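Local coordinates for microtubule-associated serine/threonine-protein kinase 4 (Homo sapiens, PDB 2W7R) that probably phosphorylates proteins on serine or threonine and carries this PDZ domain, which probably binds the C-terminal tails of partner proteins, at residues 4-9 / 83-88. Numbering follows the deposited sequence.
Sequences PIVIHS and KVSITT
The carbonyl O of I5 takes the amide N of I86 at 2.8 Å, in the carbonyl plane, and S85 CA adds a C-H...O contact to the same oxygen. I5 N returns a bond to I86 O, with the donor tilted 35° from the plane of the I86 carbonyl. A second pair of backbone bonds joins I7 and V84; the one from I7 N to V84 O is nearly straight (179°). I5, I7, V84 and I86 put their side chains on one face. There I7 CD1 meets I86 CD1 at 4.0 Å, and I7 CB lies against V84 CG1. F16 touches both I7 and I86, and helix 45-49 packs on I5 and I7, so this face turns to the domain core. The other face is more open. K83 runs beside the H8 side chain, pointing the same way. Its CD comes 3.5 Å from H8 CE1, and its CG lies 4.0 Å from V6 CG1. Past the last bridge, the P4 ring turns its CB-CG edge to the S85 hydroxyl, while T87 OG1 sits 3.7 Å from P4 CB, off the ring plane. This antiparallel pairing of the N-terminal strand with strand 83-89, which also pairs with strand 56-60, is characteristic of the PDZ fold.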
ATOM      1  N   PRO A   4     -15.030 -10.979   7.110  1.00 42.98           N
ATOM      2  CA  PRO A   4     -14.769  -9.539   6.994  1.00 35.95           C
ATOM      3  C   PRO A   4     -14.420  -8.918   8.341  1.00 33.55           C
ATOM      4  O   PRO A   4     -14.617  -9.552   9.375  1.00 39.24           O
ATOM      5  CB  PRO A   4     -16.116  -8.975   6.520  1.00 40.24           C
ATOM      6  CG  PRO A   4     -17.010 -10.172   6.267  1.00 53.01           C
ATOM      7  CD  PRO A   4     -16.471 -11.268   7.113  1.00 49.90           C
ATOM      8  N   ILE A   5     -13.901  -7.694   8.322  1.00 37.50           N
ATOM      9  CA  ILE A   5     -13.650  -6.952   9.548  1.00 36.06           C
ATOM     10  C   ILE A   5     -14.956  -6.307   9.986  1.00 37.66           C
ATOM     11  O   ILE A   5     -15.551  -5.535   9.240  1.00 33.70           O
ATOM     12  CB  ILE A   5     -12.615  -5.832   9.338  1.00 44.73           C
ATOM     13  CG1 ILE A   5     -11.341  -6.381   8.688  1.00 41.65           C
ATOM     14  CG2 ILE A   5     -12.304  -5.141  10.666  1.00 46.52           C
ATOM     15  CD1 ILE A   5     -10.493  -7.214   9.609  1.00 52.06           C
ATOM     16  N   VAL A   6     -15.409  -6.628  11.190  1.00 37.59           N
ATOM     17  CA  VAL A   6     -16.638  -6.034  11.694  1.00 40.40           C
ATOM     18  C   VAL A   6     -16.317  -4.907  12.661  1.00 41.05           C
ATOM     19  O   VAL A   6     -15.618  -5.105  13.653  1.00 48.09           O
ATOM     20  CB  VAL A   6     -17.531  -7.079  12.374  1.00 45.25           C
ATOM     21  CG1 VAL A   6     -18.811  -6.434  12.884  1.00 38.06           C
ATOM     22  CG2 VAL A   6     -17.849  -8.203  11.394  1.00 53.03           C
ATOM     23  N   ILE A   7     -16.818  -3.716  12.362  1.00 33.92           N
ATOM     24  CA  ILE A   7     -16.541  -2.562  13.199  1.00 37.42           C
ATOM     25  C   ILE A   7     -17.822  -2.089  13.873  1.00 41.59           C
ATOM     26  O   ILE A   7     -18.801  -1.757  13.201  1.00 35.75           O
ATOM     27  CB  ILE A   7     -15.917  -1.409  12.388  1.00 34.89           C
ATOM     28  CG1 ILE A   7     -14.689  -1.897  11.616  1.00 31.89           C
ATOM     29  CG2 ILE A   7     -15.547  -0.255  13.313  1.00 36.60           C
ATOM     30  CD1 ILE A   7     -14.105  -0.852  10.668  1.00 33.92           C
ATOM     31  N   HIS A   8     -17.816  -2.078  15.205  1.00 33.74           N
ATOM     32  CA  HIS A   8     -18.950  -1.585  15.972  1.00 37.34           C
ATOM     33  C   HIS A   8     -18.666  -0.166  16.436  1.00 41.30           C
ATOM     34  O   HIS A   8     -17.676   0.081  17.126  1.00 41.50           O
ATOM     35  CB  HIS A   8     -19.207  -2.461  17.198  1.00 38.17           C
ATOM     36  CG  HIS A   8     -19.444  -3.904  16.882  1.00 39.00           C
ATOM     37  ND1 HIS A   8     -20.707  -4.436  16.745  1.00 44.32           N
ATOM     38  CD2 HIS A   8     -18.580  -4.929  16.695  1.00 47.68           C
ATOM     39  CE1 HIS A   8     -20.612  -5.729  16.487  1.00 47.36           C
ATOM     40  NE2 HIS A   8     -19.331  -6.053  16.448  1.00 48.88           N
ATOM     41  N   SER A   9     -19.539   0.760  16.055  1.00 43.32           N
ATOM     42  CA  SER A   9     -19.423   2.154  16.464  1.00 47.77           C
ATOM     43  C   SER A   9     -20.537   2.511  17.443  1.00 49.89           C
ATOM     44  O   SER A   9     -21.647   1.988  17.345  1.00 53.02           O
ATOM     45  CB  SER A   9     -19.494   3.072  15.242  1.00 51.20           C
ATOM     46  OG  SER A   9     -19.722   4.416  15.628  1.00 60.21           O
ATOM     47  N   LYS A  83     -23.035  -0.291  12.811  1.00 42.76           N
ATOM     48  CA  LYS A  83     -22.151  -1.425  12.580  1.00 33.75           C
ATOM     49  C   LYS A  83     -21.865  -1.530  11.084  1.00 35.30           C
ATOM     50  O   LYS A  83     -22.768  -1.359  10.270  1.00 42.42           O
ATOM     51  CB  LYS A  83     -22.782  -2.718  13.094  1.00 43.17           C
ATOM     52  CG  LYS A  83     -21.866  -3.926  12.997  1.00 50.75           C
ATOM     53  CD  LYS A  83     -22.516  -5.169  13.588  1.00 59.94           C
ATOM     54  CE  LYS A  83     -23.739  -5.592  12.792  1.00 66.15           C
ATOM     55  NZ  LYS A  83     -24.368  -6.823  13.353  1.00 69.99           N
ATOM     56  N   VAL A  84     -20.610  -1.796  10.730  1.00 31.01           N
ATOM     57  CA  VAL A  84     -20.238  -1.984   9.328  1.00 29.72           C
ATOM     58  C   VAL A  84     -19.272  -3.153   9.162  1.00 38.97           C
ATOM     59  O   VAL A  84     -18.453  -3.427  10.034  1.00 35.45           O
ATOM     60  CB  VAL A  84     -19.607  -0.710   8.728  1.00 29.10           C
ATOM     61  CG1 VAL A  84     -18.197  -0.499   9.276  1.00 31.20           C
ATOM     62  CG2 VAL A  84     -19.581  -0.793   7.198  1.00 33.69           C
ATOM     63  N   SER A  85     -19.379  -3.846   8.035  1.00 32.67           N
ATOM     64  CA  SER A  85     -18.493  -4.955   7.744  1.00 29.64           C
ATOM     65  C   SER A  85     -17.604  -4.551   6.575  1.00 29.78           C
ATOM     66  O   SER A  85     -18.102  -4.085   5.560  1.00 35.35           O
ATOM     67  CB  SER A  85     -19.322  -6.186   7.377  1.00 46.87           C
ATOM     68  OG  SER A  85     -18.504  -7.328   7.214  1.00 62.86           O
ATOM     69  N   ILE A  86     -16.293  -4.697   6.723  1.00 28.49           N
ATOM     70  CA  ILE A  86     -15.380  -4.342   5.638  1.00 28.79           C
ATOM     71  C   ILE A  86     -14.539  -5.547   5.238  1.00 29.30           C
ATOM     72  O   ILE A  86     -13.817  -6.112   6.060  1.00 29.60           O
ATOM     73  CB  ILE A  86     -14.467  -3.159   6.024  1.00 31.98           C
ATOM     74  CG1 ILE A  86     -15.314  -1.946   6.405  1.00 36.32           C
ATOM     75  CG2 ILE A  86     -13.515  -2.797   4.884  1.00 29.19           C
ATOM     76  CD1 ILE A  86     -14.511  -0.705   6.655  1.00 44.26           C
ATOM     77  N   THR A  87     -14.648  -5.951   3.977  1.00 25.95           N
ATOM     78  CA  THR A  87     -13.835  -7.042   3.473  1.00 25.59           C
ATOM     79  C   THR A  87     -12.571  -6.456   2.868  1.00 24.77           C
ATOM     80  O   THR A  87     -12.630  -5.535   2.055  1.00 25.91           O
ATOM     81  CB  THR A  87     -14.584  -7.857   2.408  1.00 26.64           C
ATOM     82  OG1 THR A  87     -15.862  -8.258   2.919  1.00 28.26           O
ATOM     83  CG2 THR A  87     -13.781  -9.089   2.013  1.00 32.57           C
ATOM     84  N   THR A  88     -11.426  -6.982   3.284  1.00 26.95           N
ATOM     85  CA  THR A  88     -10.144  -6.470   2.826  1.00 25.70           C
ATOM     86  C   THR A  88      -9.272  -7.581   2.271  1.00 29.01           C
ATOM     87  O   THR A  88      -9.504  -8.765   2.535  1.00 33.58           O
ATOM     88  CB  THR A  88      -9.374  -5.775   3.967  1.00 34.13           C
ATOM     89  OG1 THR A  88      -9.001  -6.744   4.955  1.00 40.95           O
ATOM     90  CG2 THR A  88     -10.228  -4.693   4.615  1.00 37.08           C
TER